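Local coordinates for anti-sigma-I factor RsgI2 (Clostridium thermocellum, PDB 4B9P), which probably senses extracellular polysaccharide through this cellulose-binding family 3 module and so controls release of the sigma factor SigI2, which it inhibits, at residues S40-R45 and I152-S157; I44-T49 and D136-N141; Y48-V53 and N83-V88. All blocks are in the same frame, centred on the assembly; numbering follows the deposited sequence.

Contact 1 (S40-R45 and I152-S157); sequences SEVKIR and ITVYIS
Ser157 OG donates to Glu41 OE1 over 2.6 Å, using the carboxylate's anti lone pair, the one turned from its sister oxygen. The bend at chi2 (-64°) turns the carboxylate back to the serine, whose OG also touches Glu41 CB and CG. A main-chain bond doubles the tie, Ser157 N to Glu41 O at 2.8 Å, just past the end of strand 152-156. From here strands 42-45 and 152-156 run antiparallel with axes 4.7 Å apart. Lys43-Tyr155 and Arg45-Thr153 are the hydrogen-bonded pairs, Val42-Ile156 and Ile44-Val154 the non-hydrogen-bonded ones. Tyr155 N meets Lys43 O at 2.8 Å and nearly straight (169°), whereas the rung from Thr153 N to Arg45 O is longer, 3.2 Å.

The two faces differ in chemistry. On that of Val42, Ile44, Val154 and Ile156, the methyls Val42 CG1 and Val154 CG1 come within 3.7 Å; farther along, Ile44 CG2 meets Ile152 CG2 at 3.5 Å. Val154 and Ile152 continue onto Leu9 of strand 7-13, in the opposing sheet of the beta sandwich, so this face is hydrophobic core.

On the other face the extended Arg45 chain crosses Tyr155 at about a right angle. Its CD lies 3.6 Å from Tyr155 CE1, and that ring carbon sits over one face of the guanidinium. The two planes are 47° apart, so the groups are inclined to each other and do not stack in parallel. Arg45 NE makes a salt bridge to Glu89 of the adjoining strand, while Tyr155 OH accepts from Thr153 OG1 and hydrogen-bonds Glu165. The central strand pair thus joins an apolar side facing the opposing sheet to a more polar side, where the salt bridge probably fixes the arginine and the hydrogen bonds of its hydroxyl the tyrosine.

Contact 2 (I44-T49 and D136-N141); sequences IRYYYT and DYSFNN. With CA (calcium ion), chain B.
Asp136 packs its CB against Tyr48 CB, and its CG approaches the same tyrosine carbon more closely, at 3.4 Å. With CG beside the backbone N (chi1 -59°), the carboxylate swings toward the end of strand 42-48. OD1 binds the calcium ion at 2.4 Å and also takes the Thr49 N-H over 3.0 Å, the amide coming from above the carboxylate plane (54° out of it). OD2 stays off the metal and accepts from two waters. One of these is itself a calcium ligand; the other, 2.7 Å from Asp136 OD2, also accepts from Tyr46 OH at 2.6 Å.

Thr49 completes this half of the site with its O and OG1, both on the metal, while Asp51, Asp132 and Ser135 supply the remaining protein ligands. Calcium seated at the rim of a beta sandwich is a hallmark of family 3 carbohydrate-binding modules, and here it pins the loop after strand 131-132 to the end of strand 42-48. Asp136 opens a type I turn ending at Phe139, closed by Phe139 N to Asp136 O.

Inside that turn Ser138 faces the strand. Its CB sits over one face of the Tyr46 ring, 3.6 Å from the centroid and 17° off the normal, a CH-pi contact. Ser138 OG accepts Tyr47 N at 2.8 Å and hydrogen-bonds Lys151 O, so the hydroxyl bridges two backbones. The main chain answers with Ser138 N to Tyr47 O, 3.0 Å. The Tyr46 hydroxyl, which also has Asn13 as a partner, reaches past the serine to Phe139 CA. Tyr47 and Tyr137 run alongside each other in roughly the same direction, in contact through their CB atoms, and Tyr137 OH is tied to Ile164 O.

Contact 3 (Y48-V53 and N83-V88); sequences YTKDQV and NADSYV. With CA (calcium ion), chain B.
Tyr48 and Ser86 form an antiparallel hydrogen-bonded pair, with Tyr48 N to Ser86 O at 3.0 Å. On the return side Tyr48 O accepts twice, from Asp85 N at 2.9 Å and from Ser86 N at 3.0 Å: a classic beta bulge, placed where the chain of strand 84-92 turns a corner. Segment 48-53 leaves the sheet here and enters a type II' turn from Lys50 to Val53, with Asp51 carrying both carboxylate oxygens onto the calcium ion.

Asp85 reaches back to that departing chain. Its OD1 takes Lys50 N at 3.0 Å and Ser86 OG at 2.9 Å, the two donors coming from opposite faces of the carboxylate plane. OD2 makes a salt bridge with Lys50 NZ, 3.0 Å, met from above that plane, and a water links it to Asp51 N. Thr49 CG2 packs on the Asn83-Ala84 peptide.

With CG placed between N and the carbonyl carbon (chi1 68°), the Tyr48 ring takes Ser86 CB over one face, 3.8 Å from the ring centroid, in a CH-pi contact; Val88 CG2 touches CE1, and the hydroxyl bonds to Glu56. Lys50 probably offsets the charge of Asp85, which may serve as a second shell that steadies the Thr49-Asp51 backbone presenting calcium ligands.

From the N terminus the chain runs through segments 40-45, 44-49 and 48-53, which overlap along strand 42-48 and the loop beyond it, so all three contacts start from nearly one place. Contact 3 closes first, at 83-88; contact 2 follows at 136-141 and contact 1 last, at 152-157. The loops therefore nest without crossing, the shortest innermost. Contacts 1 and 3 flank strand 42-48 with its sheet neighbours 152-156 and 84-92. Contact 2 adds an irregular loop at the strand's end and shares the calcium ion with contact 3. A probable hydrogen bond from Tyr137 N to Asn83 O also joins those two directly.

Contact 1 (S40-R45 and I152-S157)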
loop_
_atom_site.group_PDB
_atom_site.type_symbol
_atom_site.label_atom_id
_atom_site.label_comp_id
_atom_site.label_asym_id
_atom_site.label_seq_id
_atom_site.Cartn_x
_atom_site.Cartn_y
_atom_site.Cartn_z
ATOM N N SER A 40 -14.870 -3.287 2.899
ATOM C CA SER A 40 -14.744 -2.182 3.842
ATOM C C SER A 40 -14.043 -2.606 5.142
ATOM O O SER A 40 -13.522 -1.758 5.863
ATOM C CB SER A 40 -16.102 -1.555 4.143
ATOM O OG SER A 40 -16.929 -2.496 4.817
ATOM N N GLU A 41 -14.065 -3.904 5.459
ATOM C CA GLU A 41 -13.371 -4.441 6.639
ATOM C C GLU A 41 -11.874 -4.700 6.450
ATOM O O GLU A 41 -11.202 -5.075 7.411
ATOM C CB GLU A 41 -14.050 -5.733 7.087
ATOM C CG GLU A 41 -15.483 -5.495 7.607
ATOM C CD GLU A 41 -15.469 -4.624 8.878
ATOM O OE1 GLU A 41 -14.977 -5.100 9.925
ATOM O OE2 GLU A 41 -15.906 -3.446 8.827
ATOM N N VAL A 42 -11.368 -4.480 5.246
ATOM C CA VAL A 42 -9.987 -4.849 4.925
ATOM C C VAL A 42 -9.106 -3.610 4.935
ATOM O O VAL A 42 -9.489 -2.575 4.367
ATOM C CB VAL A 42 -9.910 -5.448 3.518
ATOM C CG1 VAL A 42 -8.480 -5.776 3.142
ATOM C CG2 VAL A 42 -10.762 -6.702 3.473
ATOM N N LYS A 43 -7.945 -3.705 5.574
ATOM C CA LYS A 43 -6.925 -2.646 5.528
ATOM C C LYS A 43 -5.622 -3.294 5.086
ATOM O O LYS A 43 -5.286 -4.417 5.486
ATOM C CB LYS A 43 -6.731 -2.034 6.910
ATOM C CG LYS A 43 -7.975 -1.402 7.508
ATOM C CD LYS A 43 -8.490 -0.226 6.705
ATOM C CE LYS A 43 -9.748 0.357 7.356
ATOM N NZ LYS A 43 -10.350 1.425 6.504
ATOM N N ILE A 44 -4.885 -2.576 4.258
ATOM C CA ILE A 44 -3.602 -3.030 3.730
ATOM C C ILE A 44 -2.557 -2.003 4.105
ATOM O O ILE A 44 -2.823 -0.816 3.904
ATOM C CB ILE A 44 -3.682 -3.144 2.208
ATOM C CG1 ILE A 44 -4.776 -4.120 1.760
ATOM C CG2 ILE A 44 -2.332 -3.573 1.627
ATOM C CD1 ILE A 44 -5.116 -3.983 0.292
ATOM N N ARG A 45 -1.398 -2.423 4.632
ATOM C CA ARG A 45 -0.385 -1.449 5.058
ATOM C C ARG A 45 0.934 -1.670 4.340
ATOM O O ARG A 45 1.488 -2.773 4.333
ATOM C CB ARG A 45 -0.126 -1.526 6.571
ATOM C CG ARG A 45 -1.331 -1.126 7.347
ATOM C CD ARG A 45 -1.037 -1.154 8.818
ATOM N NE ARG A 45 -2.217 -0.701 9.539
ATOM C CZ ARG A 45 -2.333 -0.787 10.846
ATOM N NH1 ARG A 45 -1.340 -1.315 11.558
ATOM N NH2 ARG A 45 -3.444 -0.368 11.436
ATOM N N ILE A 152 4.083 -6.561 3.198
ATOM C CA ILE A 152 2.901 -5.704 3.232
ATOM C C ILE A 152 1.860 -6.488 4.027
ATOM O O ILE A 152 1.674 -7.681 3.800
ATOM C CB ILE A 152 2.399 -5.395 1.801
ATOM C CG1 ILE A 152 3.386 -4.411 1.137
ATOM C CG2 ILE A 152 0.955 -4.853 1.813
ATOM C CD1 ILE A 152 3.133 -4.274 -0.368
ATOM N N THR A 153 1.211 -5.849 5.002
ATOM C CA THR A 153 0.282 -6.609 5.845
ATOM C C THR A 153 -1.155 -6.328 5.461
ATOM O O THR A 153 -1.472 -5.289 4.878
ATOM C CB THR A 153 0.470 -6.256 7.334
ATOM O OG1 THR A 153 0.423 -4.830 7.475
ATOM C CG2 THR A 153 1.803 -6.784 7.859
ATOM N N VAL A 154 -2.033 -7.276 5.778
ATOM C CA VAL A 154 -3.462 -7.140 5.479
ATOM C C VAL A 154 -4.254 -7.585 6.696
ATOM O O VAL A 154 -3.951 -8.637 7.280
ATOM C CB VAL A 154 -3.916 -7.977 4.246
ATOM C CG1 VAL A 154 -5.386 -7.687 3.922
ATOM C CG2 VAL A 154 -3.024 -7.732 3.032
ATOM N N TYR A 155 -5.220 -6.755 7.078
ATOM C CA TYR A 155 -6.082 -7.015 8.236
ATOM C C TYR A 155 -7.527 -7.101 7.767
ATOM O O TYR A 155 -7.947 -6.345 6.884
ATOM C CB TYR A 155 -6.000 -5.872 9.252
ATOM C CG TYR A 155 -4.578 -5.573 9.582
ATOM C CD1 TYR A 155 -3.823 -4.772 8.731
ATOM C CD2 TYR A 155 -3.976 -6.087 10.714
ATOM C CE1 TYR A 155 -2.511 -4.480 8.985
ATOM C CE2 TYR A 155 -2.596 -5.783 10.979
ATOM C CZ TYR A 155 -1.885 -4.972 10.087
ATOM O OH TYR A 155 -0.553 -4.631 10.260
ATOM N N ILE A 156 -8.298 -8.028 8.338
ATOM C CA ILE A 156 -9.720 -8.089 8.095
ATOM C C ILE A 156 -10.373 -7.892 9.460
ATOM O O ILE A 156 -10.154 -8.695 10.385
ATOM C CB ILE A 156 -10.123 -9.430 7.513
ATOM C CG1 ILE A 156 -9.273 -9.762 6.278
ATOM C CG2 ILE A 156 -11.571 -9.426 7.159
ATOM C CD1 ILE A 156 -9.619 -11.101 5.576
ATOM N N SER A 157 -11.196 -6.854 9.575
ATOM C CA SER A 157 -11.862 -6.539 10.834
ATOM C C SER A 157 -10.863 -6.468 11.991
ATOM O O SER A 157 -11.161 -6.920 13.114
ATOM C CB SER A 157 -12.971 -7.546 11.134
ATOM O OG SER A 157 -13.942 -7.473 10.119
#

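Contact 2 (I44-T49 and D136-N141)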
loop_
_atom_site.group_PDB
_atom_site.type_symbol
_atom_site.label_atom_id
_atom_site.label_comp_id
_atom_site.label_asym_id
_atom_site.label_seq_id
_atom_site.Cartn_x
_atom_site.Cartn_y
_atom_site.Cartn_z
ATOM N N ILE A 44 -4.885 -2.576 4.258
ATOM C CA ILE A 44 -3.602 -3.030 3.730
ATOM C C ILE A 44 -2.557 -2.003 4.105
ATOM O O ILE A 44 -2.823 -0.816 3.904
ATOM C CB ILE A 44 -3.682 -3.144 2.208
ATOM C CG1 ILE A 44 -4.776 -4.120 1.760
ATOM C CG2 ILE A 44 -2.332 -3.573 1.627
ATOM C CD1 ILE A 44 -5.116 -3.983 0.292
ATOM N N ARG A 45 -1.398 -2.423 4.632
ATOM C CA ARG A 45 -0.385 -1.449 5.058
ATOM C C ARG A 45 0.934 -1.670 4.340
ATOM O O ARG A 45 1.488 -2.773 4.333
ATOM C CB ARG A 45 -0.126 -1.526 6.571
ATOM C CG ARG A 45 -1.331 -1.126 7.347
ATOM C CD ARG A 45 -1.037 -1.154 8.818
ATOM N NE ARG A 45 -2.217 -0.701 9.539
ATOM C CZ ARG A 45 -2.333 -0.787 10.846
ATOM N NH1 ARG A 45 -1.340 -1.315 11.558
ATOM N NH2 ARG A 45 -3.444 -0.368 11.436
ATOM N N TYR A 46 1.443 -0.575 3.776
ATOM C CA TYR A 46 2.766 -0.512 3.152
ATOM C C TYR A 46 3.627 0.337 4.094
ATOM O O TYR A 46 3.371 1.537 4.240
ATOM C CB TYR A 46 2.660 0.165 1.767
ATOM C CG TYR A 46 3.998 0.242 1.044
ATOM C CD1 TYR A 46 4.889 1.318 1.253
ATOM C CD2 TYR A 46 4.373 -0.738 0.113
ATOM C CE1 TYR A 46 6.121 1.356 0.616
ATOM C CE2 TYR A 46 5.614 -0.689 -0.553
ATOM C CZ TYR A 46 6.463 0.374 -0.311
ATOM O OH TYR A 46 7.636 0.356 -0.974
ATOM N N TYR A 47 4.636 -0.277 4.702
ATOM C CA TYR A 47 5.462 0.373 5.725
ATOM C C TYR A 47 6.726 0.974 5.130
ATOM O O TYR A 47 7.367 0.360 4.262
ATOM C CB TYR A 47 5.896 -0.652 6.761
ATOM C CG TYR A 47 4.805 -1.206 7.598
ATOM C CD1 TYR A 47 4.330 -0.501 8.716
ATOM C CD2 TYR A 47 4.204 -2.423 7.267
ATOM C CE1 TYR A 47 3.335 -1.036 9.527
ATOM C CE2 TYR A 47 3.202 -2.943 8.047
ATOM C CZ TYR A 47 2.758 -2.256 9.160
ATOM O OH TYR A 47 1.747 -2.844 9.910
ATOM N N TYR A 48 7.109 2.158 5.608
ATOM C CA TYR A 48 8.258 2.837 5.020
ATOM C C TYR A 48 8.776 3.852 6.044
ATOM O O TYR A 48 8.175 4.077 7.104
ATOM C CB TYR A 48 7.854 3.514 3.704
ATOM C CG TYR A 48 6.895 4.697 3.824
ATOM C CD1 TYR A 48 5.516 4.507 4.003
ATOM C CD2 TYR A 48 7.367 5.997 3.715
ATOM C CE1 TYR A 48 4.654 5.553 4.121
ATOM C CE2 TYR A 48 6.480 7.078 3.797
ATOM C CZ TYR A 48 5.130 6.829 3.988
ATOM O OH TYR A 48 4.262 7.887 4.090
ATOM N N THR A 49 9.914 4.458 5.707
ATOM C CA THR A 49 10.415 5.621 6.462
ATOM C C THR A 49 10.244 6.872 5.613
ATOM O O THR A 49 10.718 6.940 4.483
ATOM C CB THR A 49 11.878 5.423 6.840
ATOM O OG1 THR A 49 12.600 4.972 5.683
ATOM C CG2 THR A 49 12.003 4.414 8.008
ATOM N N ASP A 136 12.957 1.379 3.494
ATOM C CA ASP A 136 11.516 1.147 3.637
ATOM C C ASP A 136 11.232 -0.341 3.760
ATOM O O ASP A 136 11.491 -1.101 2.809
ATOM C CB ASP A 136 10.736 1.716 2.443
ATOM C CG ASP A 136 10.941 3.214 2.270
ATOM O OD1 ASP A 136 11.411 3.868 3.233
ATOM O OD2 ASP A 136 10.539 3.716 1.201
ATOM N N TYR A 137 10.646 -0.738 4.883
ATOM C CA TYR A 137 10.378 -2.147 5.163
ATOM C C TYR A 137 9.676 -2.845 4.021
ATOM O O TYR A 137 10.040 -3.956 3.669
ATOM C CB TYR A 137 9.579 -2.246 6.438
ATOM C CG TYR A 137 9.194 -3.656 6.832
ATOM C CD1 TYR A 137 10.114 -4.476 7.480
ATOM C CD2 TYR A 137 7.918 -4.148 6.607
ATOM C CE1 TYR A 137 9.762 -5.743 7.884
ATOM C CE2 TYR A 137 7.562 -5.445 6.994
ATOM C CZ TYR A 137 8.481 -6.219 7.648
ATOM O OH TYR A 137 8.178 -7.494 8.035
ATOM N N SER A 138 8.643 -2.236 3.460
ATOM C CA SER A 138 7.843 -2.928 2.457
ATOM C C SER A 138 8.411 -2.902 1.050
ATOM O O SER A 138 7.862 -3.565 0.179
ATOM C CB SER A 138 6.414 -2.366 2.437
ATOM O OG SER A 138 5.751 -2.598 3.669
ATOM N N PHE A 139 9.485 -2.137 0.820
ATOM C CA PHE A 139 10.028 -1.977 -0.534
ATOM C C PHE A 139 10.644 -3.251 -1.110
ATOM O O PHE A 139 11.357 -3.973 -0.413
ATOM C CB PHE A 139 11.080 -0.861 -0.476
ATOM C CG PHE A 139 11.776 -0.572 -1.768
ATOM C CD1 PHE A 139 11.053 -0.123 -2.889
ATOM C CD2 PHE A 139 13.155 -0.682 -1.848
ATOM C CE1 PHE A 139 11.706 0.191 -4.084
ATOM C CE2 PHE A 139 13.815 -0.339 -3.027
ATOM C CZ PHE A 139 13.075 0.096 -4.146
ATOM N N ASN A 140 10.382 -3.497 -2.385
ATOM C CA ASN A 140 10.977 -4.585 -3.140
ATOM C C ASN A 140 11.820 -3.979 -4.255
ATOM O O ASN A 140 11.290 -3.417 -5.190
ATOM C CB ASN A 140 9.816 -5.423 -3.720
ATOM C CG ASN A 140 10.281 -6.583 -4.569
ATOM O OD1 ASN A 140 11.425 -6.631 -5.064
ATOM N ND2 ASN A 140 9.376 -7.541 -4.773
ATOM N N ASN A 141 13.130 -4.066 -4.122
ATOM C CA ASN A 141 14.010 -3.421 -5.076
ATOM C C ASN A 141 14.213 -4.126 -6.397
ATOM O O ASN A 141 14.958 -3.607 -7.252
ATOM C CB ASN A 141 15.378 -3.061 -4.451
ATOM C CG ASN A 141 16.254 -4.261 -4.171
ATOM O OD1 ASN A 141 15.989 -5.378 -4.602
ATOM N ND2 ASN A 141 17.320 -4.019 -3.433
HETATM CA CA CA B . 12.689 5.912 3.453
HETATM O O HOH W 1 9.357 2.354 -0.857
HETATM O O HOH W 2 11.039 6.320 1.649
#

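Contact 3 (Y48-V53 and N83-V88)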
loop_
_atom_site.group_PDB
_atom_site.type_symbol
_atom_site.label_atom_id
_atom_site.label_comp_id
_atom_site.label_asym_id
_atom_site.label_seq_id
_atom_site.Cartn_x
_atom_site.Cartn_y
_atom_site.Cartn_z
ATOM N N TYR A 48 7.109 2.158 5.608
ATOM C CA TYR A 48 8.258 2.837 5.020
ATOM C C TYR A 48 8.776 3.852 6.044
ATOM O O TYR A 48 8.175 4.077 7.104
ATOM C CB TYR A 48 7.854 3.514 3.704
ATOM C CG TYR A 48 6.895 4.697 3.824
ATOM C CD1 TYR A 48 5.516 4.507 4.003
ATOM C CD2 TYR A 48 7.367 5.997 3.715
ATOM C CE1 TYR A 48 4.654 5.553 4.121
ATOM C CE2 TYR A 48 6.480 7.078 3.797
ATOM C CZ TYR A 48 5.130 6.829 3.988
ATOM O OH TYR A 48 4.262 7.887 4.090
ATOM N N THR A 49 9.914 4.458 5.707
ATOM C CA THR A 49 10.415 5.621 6.462
ATOM C C THR A 49 10.244 6.872 5.613
ATOM O O THR A 49 10.718 6.940 4.483
ATOM C CB THR A 49 11.878 5.423 6.840
ATOM O OG1 THR A 49 12.600 4.972 5.683
ATOM C CG2 THR A 49 12.003 4.414 8.008
ATOM N N LYS A 50 9.520 7.858 6.166
ATOM C CA LYS A 50 9.205 9.094 5.414
ATOM C C LYS A 50 10.423 9.972 5.167
ATOM O O LYS A 50 10.361 10.882 4.341
ATOM C CB LYS A 50 8.112 9.891 6.124
ATOM C CG LYS A 50 8.607 10.475 7.474
ATOM C CD LYS A 50 7.527 11.231 8.200
ATOM C CE LYS A 50 8.038 11.928 9.467
ATOM N NZ LYS A 50 8.539 10.965 10.458
ATOM N N ASP A 51 11.530 9.697 5.864
ATOM C CA ASP A 51 12.750 10.456 5.682
ATOM C C ASP A 51 12.437 11.925 5.946
ATOM O O ASP A 51 11.855 12.224 6.994
ATOM C CB ASP A 51 13.365 10.145 4.317
ATOM C CG ASP A 51 13.427 8.624 4.033
ATOM O OD1 ASP A 51 13.726 7.821 4.958
ATOM O OD2 ASP A 51 13.187 8.239 2.882
ATOM N N GLN A 52 12.837 12.862 5.077
ATOM C CA GLN A 52 12.501 14.277 5.307
ATOM C C GLN A 52 11.379 14.787 4.402
ATOM O O GLN A 52 11.180 15.987 4.284
ATOM C CB GLN A 52 13.769 15.125 5.160
ATOM C CG GLN A 52 14.790 14.811 6.257
ATOM C CD GLN A 52 16.003 15.669 6.128
ATOM O OE1 GLN A 52 16.884 15.421 5.265
ATOM N NE2 GLN A 52 16.060 16.715 6.929
ATOM N N VAL A 53 10.626 13.881 3.784
ATOM C CA VAL A 53 9.588 14.300 2.873
ATOM C C VAL A 53 8.407 14.876 3.634
ATOM O O VAL A 53 8.034 14.362 4.694
ATOM C CB VAL A 53 9.161 13.080 1.991
ATOM C CG1 VAL A 53 8.005 13.472 1.080
ATOM C CG2 VAL A 53 10.376 12.625 1.162
ATOM N N ASN A 83 13.255 0.855 9.720
ATOM C CA ASN A 83 12.709 0.813 8.351
ATOM C C ASN A 83 11.211 1.014 8.296
ATOM O O ASN A 83 10.582 0.835 7.243
ATOM C CB ASN A 83 13.132 -0.457 7.596
ATOM C CG ASN A 83 14.616 -0.602 7.562
ATOM O OD1 ASN A 83 15.271 0.158 6.890
ATOM N ND2 ASN A 83 15.163 -1.550 8.282
ATOM N N ALA A 84 10.642 1.461 9.415
ATOM C CA ALA A 84 9.193 1.716 9.412
ATOM C C ALA A 84 8.821 2.783 10.429
ATOM O O ALA A 84 8.700 2.488 11.627
ATOM C CB ALA A 84 8.400 0.417 9.682
ATOM N N ASP A 85 8.652 4.018 9.975
ATOM C CA ASP A 85 8.095 5.008 10.849
ATOM C C ASP A 85 6.769 5.534 10.337
ATOM O O ASP A 85 6.173 6.394 11.002
ATOM C CB ASP A 85 9.052 6.177 11.194
ATOM C CG ASP A 85 9.227 7.229 10.064
ATOM O OD1 ASP A 85 8.721 7.012 8.913
ATOM O OD2 ASP A 85 9.872 8.284 10.348
ATOM N N SER A 86 6.290 5.017 9.201
ATOM C CA SER A 86 5.046 5.493 8.595
ATOM C C SER A 86 4.457 4.306 7.879
ATOM O O SER A 86 5.174 3.336 7.569
ATOM C CB SER A 86 5.354 6.551 7.561
ATOM O OG SER A 86 5.987 7.677 8.146
ATOM N N TYR A 87 3.168 4.372 7.556
ATOM C CA TYR A 87 2.636 3.407 6.610
ATOM C C TYR A 87 1.550 4.089 5.804
ATOM O O TYR A 87 0.891 5.031 6.263
ATOM C CB TYR A 87 2.102 2.103 7.245
ATOM C CG TYR A 87 1.119 2.268 8.361
ATOM C CD1 TYR A 87 -0.256 2.378 8.108
ATOM C CD2 TYR A 87 1.539 2.282 9.680
ATOM C CE1 TYR A 87 -1.165 2.486 9.181
ATOM C CE2 TYR A 87 0.654 2.381 10.733
ATOM C CZ TYR A 87 -0.700 2.489 10.478
ATOM O OH TYR A 87 -1.561 2.607 11.541
ATOM N N VAL A 88 1.388 3.620 4.576
ATOM C CA VAL A 88 0.220 3.924 3.788
ATOM C C VAL A 88 -0.812 2.876 4.129
ATOM O O VAL A 88 -0.539 1.690 4.021
ATOM C CB VAL A 88 0.567 3.809 2.275
ATOM C CG1 VAL A 88 -0.645 4.190 1.448
ATOM C CG2 VAL A 88 1.794 4.657 1.929
HETATM CA CA CA B . 12.689 5.912 3.453
HETATM O O HOH W 3 6.460 9.178 11.074
HETATM O O HOH W 4 11.817 8.304 8.408
HETATM O O HOH W 2 11.039 6.320 1.649
#